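Local coordinates for methyl-coenzyme M reductase subunit beta (Methanosarcina barkeri, PDB 1E6Y), which forms part of the nickel enzyme that reductively cleaves methyl-coenzyme M with coenzyme B, releasing methane and the mixed heterodisulfide in the last step of methanogenesis, at residues A80-V85 against T97-V102; Y214-I219 against R231-G236; K253-D258 against G262-S267; V280-T283 against N289-K292. One frame throughout, in Å; residues are numbered along the deposited sequence.

Interaction 1: A80-V85 against T97-V102; sequences AIAENV and TNVIKV
V99 reaches from the edge strand 98-102 toward helix 78-89 and sets CG1 against both A82 and V85, one helical turn apart, with CG2 beside V85 alone. CG1 does most of the touching. It stands anti to the backbone N of V99 (chi1 -177°), a torsion that carries it to the helix, where V99 CG1 lies 4.1 Å from A82 CB and 4.1 Å from V85 CG1. The same methyl comes closest to the backbone of the helix, with V99 CG1 3.6 Å from A82 O. V85 and V99 meet at about a right angle, branch against branch, and V85 CG1 also lies 4.2 Å from V99 CG2. No hydrogen bond crosses between the two segments, and their side chains meet through apolar contacts. A82 and V85 also lean on L108 and I110 of strand 107-111, and V85 packs on A133 and T137 of helix 125-141. K101 NZ forms a salt bridge with D79 near the helix start. The arrangement is that of a helix layer packed on an antiparallel sheet (alpha+beta) in the N-terminal domain, touching one of its outermost strands through valine and alanine.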
loop_
_atom_site.group_PDB
_atom_site.type_symbol
_atom_site.label_atom_id
_atom_site.label_comp_id
_atom_site.label_asym_id
_atom_site.label_seq_id
_atom_site.Cartn_x
_atom_site.Cartn_y
_atom_site.Cartn_z
ATOM N N ALA E 80 -24.339 5.758 -33.259
ATOM C CA ALA E 80 -25.102 6.728 -32.480
ATOM C C ALA E 80 -24.433 6.962 -31.124
ATOM O O ALA E 80 -24.347 8.097 -30.649
ATOM C CB ALA E 80 -26.530 6.237 -32.287
ATOM N N ILE E 81 -23.887 5.894 -30.552
ATOM C CA ILE E 81 -23.161 5.989 -29.293
ATOM C C ILE E 81 -21.890 6.826 -29.453
ATOM O O ILE E 81 -21.675 7.773 -28.697
ATOM C CB ILE E 81 -22.821 4.580 -28.745
ATOM C CG1 ILE E 81 -24.108 3.907 -28.257
ATOM C CG2 ILE E 81 -21.799 4.674 -27.607
ATOM C CD1 ILE E 81 -23.930 2.477 -27.797
ATOM N N ALA E 82 -21.143 6.574 -30.526
ATOM C CA ALA E 82 -19.943 7.352 -30.833
ATOM C C ALA E 82 -20.256 8.843 -30.979
ATOM O O ALA E 82 -19.521 9.690 -30.468
ATOM C CB ALA E 82 -19.286 6.826 -32.107
ATOM N N GLU E 83 -21.367 9.152 -31.645
ATOM C CA GLU E 83 -21.792 10.538 -31.856
ATOM C C GLU E 83 -22.043 11.240 -30.531
ATOM O O GLU E 83 -21.584 12.362 -30.312
ATOM C CB GLU E 83 -23.085 10.589 -32.673
ATOM C CG GLU E 83 -22.965 10.170 -34.123
ATOM C CD GLU E 83 -24.323 10.075 -34.806
ATOM O OE1 GLU E 83 -25.138 11.017 -34.651
ATOM O OE2 GLU E 83 -24.585 9.049 -35.476
ATOM N N ASN E 84 -22.831 10.591 -29.678
ATOM C CA ASN E 84 -23.244 11.188 -28.416
ATOM C C ASN E 84 -22.084 11.266 -27.434
ATOM O O ASN E 84 -21.966 12.234 -26.681
ATOM C CB ASN E 84 -24.395 10.389 -27.802
ATOM C CG ASN E 84 -25.133 11.167 -26.739
ATOM O OD1 ASN E 84 -25.855 12.122 -27.039
ATOM N ND2 ASN E 84 -24.920 10.799 -25.479
ATOM N N VAL E 85 -21.212 10.261 -27.471
ATOM C CA VAL E 85 -19.998 10.267 -26.662
ATOM C C VAL E 85 -19.103 11.451 -27.032
ATOM O O VAL E 85 -18.634 12.168 -26.153
ATOM C CB VAL E 85 -19.223 8.926 -26.812
ATOM C CG1 VAL E 85 -17.798 9.055 -26.275
ATOM C CG2 VAL E 85 -19.957 7.825 -26.062
ATOM N N THR E 97 -11.440 16.982 -30.175
ATOM C CA THR E 97 -12.073 15.738 -29.743
ATOM C C THR E 97 -12.248 14.801 -30.934
ATOM O O THR E 97 -12.610 15.232 -32.032
ATOM C CB THR E 97 -13.457 15.992 -29.118
ATOM O OG1 THR E 97 -13.337 16.955 -28.066
ATOM C CG2 THR E 97 -14.036 14.703 -28.554
ATOM N N ASN E 98 -11.952 13.524 -30.719
ATOM C CA ASN E 98 -12.071 12.528 -31.773
ATOM C C ASN E 98 -12.586 11.213 -31.207
ATOM O O ASN E 98 -11.970 10.628 -30.316
ATOM C CB ASN E 98 -10.713 12.319 -32.450
ATOM C CG ASN E 98 -10.813 11.486 -33.712
ATOM O OD1 ASN E 98 -11.733 11.658 -34.513
ATOM N ND2 ASN E 98 -9.864 10.571 -33.894
ATOM N N VAL E 99 -13.769 10.808 -31.659
ATOM C CA VAL E 99 -14.354 9.538 -31.248
ATOM C C VAL E 99 -14.654 8.682 -32.477
ATOM O O VAL E 99 -15.490 9.038 -33.312
ATOM C CB VAL E 99 -15.651 9.749 -30.434
ATOM C CG1 VAL E 99 -16.194 8.408 -29.950
ATOM C CG2 VAL E 99 -15.379 10.666 -29.251
ATOM N N ILE E 100 -13.942 7.565 -32.585
ATOM C CA ILE E 100 -13.997 6.711 -33.766
ATOM C C ILE E 100 -14.499 5.319 -33.403
ATOM O O ILE E 100 -14.079 4.734 -32.403
ATOM C CB ILE E 100 -12.597 6.581 -34.426
ATOM C CG1 ILE E 100 -12.085 7.959 -34.848
ATOM C CG2 ILE E 100 -12.663 5.665 -35.639
ATOM C CD1 ILE E 100 -10.651 7.946 -35.335
ATOM N N LYS E 101 -15.416 4.809 -34.217
ATOM C CA LYS E 101 -15.866 3.427 -34.123
ATOM C C LYS E 101 -14.840 2.504 -34.784
ATOM O O LYS E 101 -14.413 2.745 -35.914
ATOM C CB LYS E 101 -17.226 3.280 -34.812
ATOM C CG LYS E 101 -17.827 1.893 -34.718
ATOM C CD LYS E 101 -19.060 1.760 -35.596
ATOM C CE LYS E 101 -18.697 1.750 -37.071
ATOM N NZ LYS E 101 -19.893 1.473 -37.911
ATOM N N VAL E 102 -14.417 1.475 -34.055
ATOM C CA VAL E 102 -13.441 0.510 -34.560
ATOM C C VAL E 102 -13.960 -0.925 -34.399
ATOM O O VAL E 102 -14.834 -1.185 -33.565
ATOM C CB VAL E 102 -12.036 0.700 -33.859
ATOM C CG1 VAL E 102 -12.127 1.722 -32.731
ATOM C CG2 VAL E 102 -11.486 -0.621 -33.326
#

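Interaction 2: Y214-I219 against R231-G236; sequences YEQSGI and RHQLLG
A buried, polar helix-helix contact joins helix 204-221 to helix 228-241, consecutive helices in the C-terminal domain, and it is carried by two glutamines. Q216 and Q233 both point at the opposite helix and meet at about a right angle, their amide planes turned 41° apart. The bond between them runs from Q233 NE2 to Q216 OE1, 2.9 Å long with an N-H...O angle of 154°. It reaches the oxygen at a C=O...N angle of 115°, and the donor is tilted a little out of the carbonyl plane. Both chains bend at chi2, which folds each amide across the gap. The aliphatic part of Q233 packs as well: Q233 CG sits 3.9 Å from I219 CG2, the methyl that covers this amide one turn along from Q216.

The other end of the Q233 amide is fixed by its sequence neighbour. H232 ND1 donates to Q233 OE1 over 2.9 Å, with the oxygen in the plane of the imidazole, and H232 NE2 in turn bonds to the hydroxyl of Y346. Both amide nitrogens, of Q216 and Q233, also donate to the backbone carbonyl of R383. The rotation of each amide is thus set by several bonds, and the buried amides find partners within the protein. This is an interhelical glutamine hydrogen-bond network that also takes in the loop carrying R383.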
loop_
_atom_site.group_PDB
_atom_site.type_symbol
_atom_site.label_atom_id
_atom_site.label_comp_id
_atom_site.label_asym_id
_atom_site.label_seq_id
_atom_site.Cartn_x
_atom_site.Cartn_y
_atom_site.Cartn_z
ATOM N N TYR E 214 8.807 6.964 -25.415
ATOM C CA TYR E 214 8.125 6.909 -24.124
ATOM C C TYR E 214 9.125 6.857 -22.971
ATOM O O TYR E 214 9.000 7.604 -22.000
ATOM C CB TYR E 214 7.203 5.687 -24.054
ATOM C CG TYR E 214 5.924 5.807 -24.860
ATOM C CD1 TYR E 214 5.420 4.709 -25.556
ATOM C CD2 TYR E 214 5.170 6.986 -24.850
ATOM C CE1 TYR E 214 4.194 4.773 -26.214
ATOM C CE2 TYR E 214 3.944 7.060 -25.510
ATOM C CZ TYR E 214 3.463 5.948 -26.187
ATOM O OH TYR E 214 2.250 6.001 -26.830
ATOM N N GLU E 215 10.122 5.984 -23.093
ATOM C CA GLU E 215 11.124 5.801 -22.045
ATOM C C GLU E 215 11.916 7.071 -21.777
ATOM O O GLU E 215 12.056 7.484 -20.627
ATOM C CB GLU E 215 12.082 4.667 -22.416
ATOM C CG GLU E 215 11.552 3.279 -22.081
ATOM C CD GLU E 215 11.484 3.030 -20.584
ATOM O OE1 GLU E 215 10.449 3.359 -19.967
ATOM O OE2 GLU E 215 12.464 2.500 -20.026
ATOM N N GLN E 216 12.401 7.710 -22.836
ATOM C CA GLN E 216 13.185 8.930 -22.675
ATOM C C GLN E 216 12.338 10.119 -22.242
ATOM O O GLN E 216 12.810 10.972 -21.494
ATOM C CB GLN E 216 13.949 9.260 -23.961
ATOM C CG GLN E 216 15.058 8.256 -24.296
ATOM C CD GLN E 216 15.996 7.979 -23.129
ATOM O OE1 GLN E 216 16.262 8.856 -22.303
ATOM N NE2 GLN E 216 16.505 6.754 -23.059
ATOM N N SER E 217 11.067 10.132 -22.635
ATOM C CA SER E 217 10.126 11.115 -22.102
ATOM C C SER E 217 9.962 10.920 -20.598
ATOM O O SER E 217 9.901 11.889 -19.840
ATOM C CB SER E 217 8.769 10.994 -22.796
ATOM O OG SER E 217 8.858 11.394 -24.152
ATOM N N GLY E 218 9.995 9.659 -20.170
ATOM C CA GLY E 218 10.001 9.341 -18.753
ATOM C C GLY E 218 11.273 9.795 -18.056
ATOM O O GLY E 218 11.202 10.486 -17.041
ATOM N N ILE E 219 12.431 9.452 -18.619
ATOM C CA ILE E 219 13.716 9.869 -18.052
ATOM C C ILE E 219 13.792 11.392 -17.921
ATOM O O ILE E 219 14.235 11.908 -16.895
ATOM C CB ILE E 219 14.909 9.373 -18.913
ATOM C CG1 ILE E 219 14.863 7.846 -19.051
ATOM C CG2 ILE E 219 16.230 9.807 -18.287
ATOM C CD1 ILE E 219 14.888 7.095 -17.726
ATOM N N ARG E 231 22.476 15.664 -23.062
ATOM C CA ARG E 231 23.205 15.128 -24.222
ATOM C C ARG E 231 23.314 13.606 -24.127
ATOM O O ARG E 231 23.103 12.881 -25.085
ATOM C CB ARG E 231 24.605 15.749 -24.301
ATOM C CG ARG E 231 25.499 15.130 -25.380
ATOM C CD ARG E 231 26.918 15.723 -25.367
ATOM N NE ARG E 231 27.603 15.228 -26.569
ATOM C CZ ARG E 231 28.569 14.314 -26.622
ATOM N NH1 ARG E 231 29.043 13.961 -27.817
ATOM N NH2 ARG E 231 29.078 13.749 -25.532
ATOM N N HIS E 232 23.619 13.124 -22.924
ATOM C CA HIS E 232 23.772 11.689 -22.673
ATOM C C HIS E 232 22.544 10.880 -23.104
ATOM O O HIS E 232 22.666 9.904 -23.849
ATOM C CB HIS E 232 24.053 11.452 -21.187
ATOM C CG HIS E 232 24.454 10.046 -20.867
ATOM N ND1 HIS E 232 23.543 9.071 -20.519
ATOM C CD2 HIS E 232 25.672 9.454 -20.824
ATOM C CE1 HIS E 232 24.181 7.942 -20.272
ATOM N NE2 HIS E 232 25.475 8.147 -20.449
ATOM N N GLN E 233 21.361 11.316 -22.679
ATOM C CA GLN E 233 20.132 10.590 -22.990
ATOM C C GLN E 233 19.699 10.758 -24.446
ATOM O O GLN E 233 19.193 9.820 -25.061
ATOM C CB GLN E 233 19.006 11.030 -22.049
ATOM C CG GLN E 233 19.252 10.665 -20.586
ATOM C CD GLN E 233 19.603 9.199 -20.404
ATOM O OE1 GLN E 233 20.729 8.862 -20.041
ATOM N NE2 GLN E 233 18.646 8.317 -20.675
ATOM N N LEU E 234 19.965 11.932 -25.011
ATOM C CA LEU E 234 19.548 12.231 -26.377
ATOM C C LEU E 234 20.403 11.529 -27.429
ATOM O O LEU E 234 19.906 11.184 -28.497
ATOM C CB LEU E 234 19.548 13.743 -26.614
ATOM C CG LEU E 234 18.440 14.500 -25.878
ATOM C CD1 LEU E 234 18.530 15.981 -26.187
ATOM C CD2 LEU E 234 17.083 13.951 -26.286
ATOM N N LEU E 235 21.674 11.284 -27.115
ATOM C CA LEU E 235 22.503 10.424 -27.955
ATOM C C LEU E 235 21.949 8.997 -27.963
ATOM O O LEU E 235 21.855 8.367 -29.016
ATOM C CB LEU E 235 23.952 10.424 -27.460
ATOM C CG LEU E 235 24.779 11.669 -27.799
ATOM C CD1 LEU E 235 26.077 11.644 -27.014
ATOM C CD2 LEU E 235 25.056 11.726 -29.295
ATOM N N GLY E 236 21.500 8.533 -26.800
ATOM C CA GLY E 236 20.839 7.241 -26.714
ATOM C C GLY E 236 19.549 7.183 -27.516
ATOM O O GLY E 236 19.354 6.271 -28.323
#

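Interaction 3: K253-D258 against G262-S267; sequences KENGKD and GTVIES
S267 and N255 bring together two consecutive helices joined by a short connection, the last part of helix 247-255 meeting the start of helix 261-274. At the tight inner part, the N255 amide bridges two hydroxyls of the second helix. Its OD1 accepts from T263 OG1 at 2.7 Å, the donor tilted 27° from the carbonyl plane, while its ND2 donates to S267 OG at 2.8 Å, nearly in the amide plane. Both ends of the amide are thereby used, which fixes its rotation. V264 CG2 rests 3.8 Å from N255 CG, and V264 itself is backed by A309, A310 and V313 of helix 296-318. N255 ND2 also bonds to the carbonyl of I251.

E254, on the solvent side, is exposed, although the gamma subunit packs nearby. It leaves the chain with CG between the backbone N and the carbonyl carbon (chi1 71°), and its extended chain then reaches across to S267. Its carboxylate also pairs with R270 and R271 of the same second helix, which probably stabilises the negative charge. S267 OG, which accepts from N255 ND2, donates in turn to E254 OE1, 2.7 Å away, meeting the anti side of that oxygen 32° out of the carboxylate plane.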
loop_
_atom_site.group_PDB
_atom_site.type_symbol
_atom_site.label_atom_id
_atom_site.label_comp_id
_atom_site.label_asym_id
_atom_site.label_seq_id
_atom_site.Cartn_x
_atom_site.Cartn_y
_atom_site.Cartn_z
ATOM N N LYS E 253 21.737 -5.509 -40.374
ATOM C CA LYS E 253 21.778 -6.072 -41.718
ATOM C C LYS E 253 23.029 -6.915 -41.970
ATOM O O LYS E 253 22.941 -8.004 -42.535
ATOM C CB LYS E 253 21.677 -4.962 -42.766
ATOM C CG LYS E 253 21.520 -5.477 -44.186
ATOM C CD LYS E 253 21.343 -4.331 -45.161
ATOM C CE LYS E 253 21.585 -4.777 -46.594
ATOM N NZ LYS E 253 20.592 -5.800 -47.016
ATOM N N GLU E 254 24.181 -6.446 -41.497
ATOM C CA GLU E 254 25.429 -7.167 -41.729
ATOM C C GLU E 254 25.610 -8.370 -40.806
ATOM O O GLU E 254 26.511 -9.185 -41.010
ATOM C CB GLU E 254 26.629 -6.222 -41.611
ATOM C CG GLU E 254 26.951 -5.743 -40.201
ATOM C CD GLU E 254 28.042 -4.682 -40.183
ATOM O OE1 GLU E 254 28.491 -4.309 -39.082
ATOM O OE2 GLU E 254 28.441 -4.199 -41.267
ATOM N N ASN E 255 24.736 -8.486 -39.807
ATOM C CA ASN E 255 24.745 -9.631 -38.898
ATOM C C ASN E 255 23.484 -10.482 -39.041
ATOM O O ASN E 255 23.290 -11.445 -38.302
ATOM C CB ASN E 255 24.872 -9.153 -37.449
ATOM C CG ASN E 255 26.272 -8.686 -37.105
ATOM O OD1 ASN E 255 27.165 -9.496 -36.861
ATOM N ND2 ASN E 255 26.460 -7.372 -37.042
ATOM N N GLY E 256 22.641 -10.136 -40.009
ATOM C CA GLY E 256 21.328 -10.750 -40.104
ATOM C C GLY E 256 21.313 -12.177 -40.624
ATOM O O GLY E 256 20.489 -12.982 -40.196
ATOM N N LYS E 257 22.201 -12.484 -41.564
ATOM C CA LYS E 257 22.194 -13.784 -42.227
ATOM C C LYS E 257 22.730 -14.896 -41.330
ATOM O O LYS E 257 22.088 -15.935 -41.168
ATOM C CB LYS E 257 23.015 -13.720 -43.517
ATOM C CG LYS E 257 22.990 -15.000 -44.336
ATOM C CD LYS E 257 23.926 -14.898 -45.529
ATOM C CE LYS E 257 24.130 -16.251 -46.194
ATOM N NZ LYS E 257 22.840 -16.870 -46.608
ATOM N N ASP E 258 23.897 -14.663 -40.736
ATOM C CA ASP E 258 24.608 -15.696 -39.988
ATOM C C ASP E 258 25.076 -15.198 -38.623
ATOM O O ASP E 258 25.768 -15.915 -37.900
ATOM C CB ASP E 258 25.825 -16.180 -40.786
ATOM C CG ASP E 258 25.446 -16.837 -42.100
ATOM O OD1 ASP E 258 25.912 -16.366 -43.159
ATOM O OD2 ASP E 258 24.687 -17.828 -42.079
ATOM N N GLY E 262 27.623 -12.363 -30.464
ATOM C CA GLY E 262 29.062 -12.178 -30.537
ATOM C C GLY E 262 29.554 -11.386 -31.735
ATOM O O GLY E 262 30.440 -10.545 -31.598
ATOM N N THR E 263 28.994 -11.650 -32.914
ATOM C CA THR E 263 29.430 -10.955 -34.126
ATOM C C THR E 263 28.924 -9.513 -34.177
ATOM O O THR E 263 29.564 -8.649 -34.779
ATOM C CB THR E 263 28.987 -11.693 -35.411
ATOM O OG1 THR E 263 27.558 -11.788 -35.450
ATOM C CG2 THR E 263 29.593 -13.092 -35.457
ATOM N N VAL E 264 27.810 -9.243 -33.501
ATOM C CA VAL E 264 27.313 -7.876 -33.364
ATOM C C VAL E 264 28.315 -7.038 -32.569
ATOM O O VAL E 264 28.550 -5.873 -32.884
ATOM C CB VAL E 264 25.928 -7.846 -32.661
ATOM C CG1 VAL E 264 25.527 -6.411 -32.333
ATOM C CG2 VAL E 264 24.881 -8.485 -33.556
ATOM N N ILE E 265 28.968 -7.667 -31.597
ATOM C CA ILE E 265 30.008 -7.006 -30.818
ATOM C C ILE E 265 31.197 -6.616 -31.697
ATOM O O ILE E 265 31.712 -5.505 -31.587
ATOM C CB ILE E 265 30.468 -7.906 -29.641
ATOM C CG1 ILE E 265 29.392 -7.895 -28.553
ATOM C CG2 ILE E 265 31.791 -7.412 -29.058
ATOM C CD1 ILE E 265 29.437 -9.068 -27.626
ATOM N N GLU E 266 31.550 -7.481 -32.644
ATOM C CA GLU E 266 32.614 -7.179 -33.598
ATOM C C GLU E 266 32.262 -5.949 -34.438
ATOM O O GLU E 266 33.079 -5.041 -34.591
ATOM C CB GLU E 266 32.858 -8.380 -34.514
ATOM C CG GLU E 266 34.120 -8.277 -35.356
ATOM C CD GLU E 266 34.257 -9.413 -36.359
ATOM O OE1 GLU E 266 33.598 -10.463 -36.182
ATOM O OE2 GLU E 266 35.014 -9.250 -37.339
ATOM N N SER E 267 31.014 -5.894 -34.900
ATOM C CA SER E 267 30.498 -4.747 -35.643
ATOM C C SER E 267 30.562 -3.465 -34.820
ATOM O O SER E 267 30.974 -2.418 -35.323
ATOM C CB SER E 267 29.050 -4.997 -36.063
ATOM O OG SER E 267 28.969 -6.039 -37.013
#

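Interaction 4: V280-T283 against N289-K292; sequences VDKT and NFYK
The ring of Y291 lies against V280, whose CG2 is 3.8 Å from Y291 CE2, and that of F290 has the ammonium group of K282 beside it at an oblique approach, K282 NZ being 3.4 Å from F290 CD1. The K282 chain bends at chi3 (86°) and chi4 to bring its end there, and NZ also forms a salt bridge with E230 of the gamma subunit. Y288 meets the F290 ring edge-to-face. Between the strands, F290 O accepts from both D281 N (2.7 Å) and K282 N (3.2 Å), the classic beta bulge of this antiparallel hairpin, while F290 N donates to K282 O. On the face that carries T283 and N289, their side chains run alongside each other, and T283 OG1 donates to N289 OD1 at 2.8 Å. D281 and K292 cross at about a right angle; their charged ends, D281 OD2 and K292 NZ, stay 4.4 Å apart and are joined by a water that bonds to both. The adjacent D281 and K282 at the bulge pair with R234 and E230 of gamma, which is consistent with electrostatics helping to seat the hairpin there.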
loop_
_atom_site.group_PDB
_atom_site.type_symbol
_atom_site.label_atom_id
_atom_site.label_comp_id
_atom_site.label_asym_id
_atom_site.label_seq_id
_atom_site.Cartn_x
_atom_site.Cartn_y
_atom_site.Cartn_z
ATOM N N VAL E 280 42.766 2.444 -28.290
ATOM C CA VAL E 280 43.588 1.650 -27.382
ATOM C C VAL E 280 44.238 2.586 -26.367
ATOM O O VAL E 280 44.770 3.637 -26.733
ATOM C CB VAL E 280 44.691 0.867 -28.139
ATOM C CG1 VAL E 280 45.605 0.146 -27.148
ATOM C CG2 VAL E 280 44.059 -0.137 -29.086
ATOM N N ASP E 281 44.048 2.271 -25.089
ATOM C CA ASP E 281 44.612 3.049 -23.989
ATOM C C ASP E 281 45.952 2.453 -23.564
ATOM O O ASP E 281 46.954 3.159 -23.452
ATOM C CB ASP E 281 43.636 3.052 -22.805
ATOM C CG ASP E 281 44.096 3.937 -21.655
ATOM O OD1 ASP E 281 43.774 3.610 -20.492
ATOM O OD2 ASP E 281 44.744 4.974 -21.907
ATOM N N LYS E 282 45.962 1.139 -23.369
ATOM C CA LYS E 282 47.163 0.424 -22.957
ATOM C C LYS E 282 47.059 -1.031 -23.406
ATOM O O LYS E 282 45.959 -1.569 -23.553
ATOM C CB LYS E 282 47.321 0.495 -21.433
ATOM C CG LYS E 282 48.683 0.042 -20.926
ATOM C CD LYS E 282 48.821 0.204 -19.413
ATOM C CE LYS E 282 48.270 -1.002 -18.664
ATOM N NZ LYS E 282 46.798 -1.130 -18.843
ATOM N N THR E 283 48.203 -1.634 -23.709
ATOM C CA THR E 283 48.250 -3.051 -24.037
ATOM C C THR E 283 48.879 -3.836 -22.894
ATOM O O THR E 283 49.923 -3.457 -22.360
ATOM C CB THR E 283 49.046 -3.306 -25.334
ATOM O OG1 THR E 283 48.436 -2.587 -26.412
ATOM C CG2 THR E 283 49.052 -4.785 -25.680
ATOM N N ASN E 289 44.299 -5.560 -25.527
ATOM C CA ASN E 289 44.192 -4.105 -25.584
ATOM C C ASN E 289 43.075 -3.582 -24.686
ATOM O O ASN E 289 41.901 -3.913 -24.875
ATOM C CB ASN E 289 43.934 -3.646 -27.022
ATOM C CG ASN E 289 45.071 -3.996 -27.956
ATOM O OD1 ASN E 289 46.222 -3.635 -27.710
ATOM N ND2 ASN E 289 44.763 -4.729 -29.018
ATOM N N PHE E 290 43.457 -2.783 -23.694
ATOM C CA PHE E 290 42.498 -2.040 -22.886
ATOM C C PHE E 290 42.149 -0.760 -23.632
ATOM O O PHE E 290 43.028 0.055 -23.920
ATOM C CB PHE E 290 43.103 -1.688 -21.524
ATOM C CG PHE E 290 43.310 -2.874 -20.619
ATOM C CD1 PHE E 290 44.593 -3.248 -20.224
ATOM C CD2 PHE E 290 42.223 -3.581 -20.113
ATOM C CE1 PHE E 290 44.789 -4.305 -19.337
ATOM C CE2 PHE E 290 42.409 -4.641 -19.223
ATOM C CZ PHE E 290 43.694 -5.003 -18.836
ATOM N N TYR E 291 40.876 -0.603 -23.982
ATOM C CA TYR E 291 40.427 0.583 -24.702
ATOM C C TYR E 291 40.030 1.703 -23.753
ATOM O O TYR E 291 39.851 1.480 -22.555
ATOM C CB TYR E 291 39.251 0.236 -25.620
ATOM C CG TYR E 291 39.656 -0.529 -26.857
ATOM C CD1 TYR E 291 39.947 -1.891 -26.793
ATOM C CD2 TYR E 291 39.840 0.127 -28.073
ATOM C CE1 TYR E 291 40.422 -2.578 -27.905
ATOM C CE2 TYR E 291 40.316 -0.548 -29.190
ATOM C CZ TYR E 291 40.608 -1.898 -29.099
ATOM O OH TYR E 291 41.111 -2.558 -30.193
ATOM N N LYS E 292 40.005 2.924 -24.280
ATOM C CA LYS E 292 39.430 4.067 -23.578
ATOM C C LYS E 292 38.374 4.714 -24.470
ATOM O O LYS E 292 38.472 4.662 -25.698
ATOM C CB LYS E 292 40.511 5.097 -23.233
ATOM C CG LYS E 292 41.205 5.703 -24.442
ATOM C CD LYS E 292 42.273 6.699 -24.027
ATOM C CE LYS E 292 43.113 7.134 -25.220
ATOM N NZ LYS E 292 44.109 8.178 -24.839
HETATM O O HOH W 1 46.221 6.730 -23.619
#

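How the interactions relate
The four contacts follow one another along the chain without nesting. Interaction 1 stands apart in the N-terminal domain, on the other side of the chain's centre from the rest: its centre is about 35 Å from that of interaction 2 and about 63 Å from that of interaction 4. Interactions 2, 3 and 4 all belong to the C-terminal domain, with centres about 23 to 29 Å apart and no direct touch. They are linked by sequence: helix 228-241 of interaction 2 is followed by helix 247-255 of interaction 3, and helix 261-274 leads into strand 278-283 of interaction 4. Interactions 2 to 4 each have residues touching the gamma subunit, so this run of the chain combines internal packing with subunit assembly.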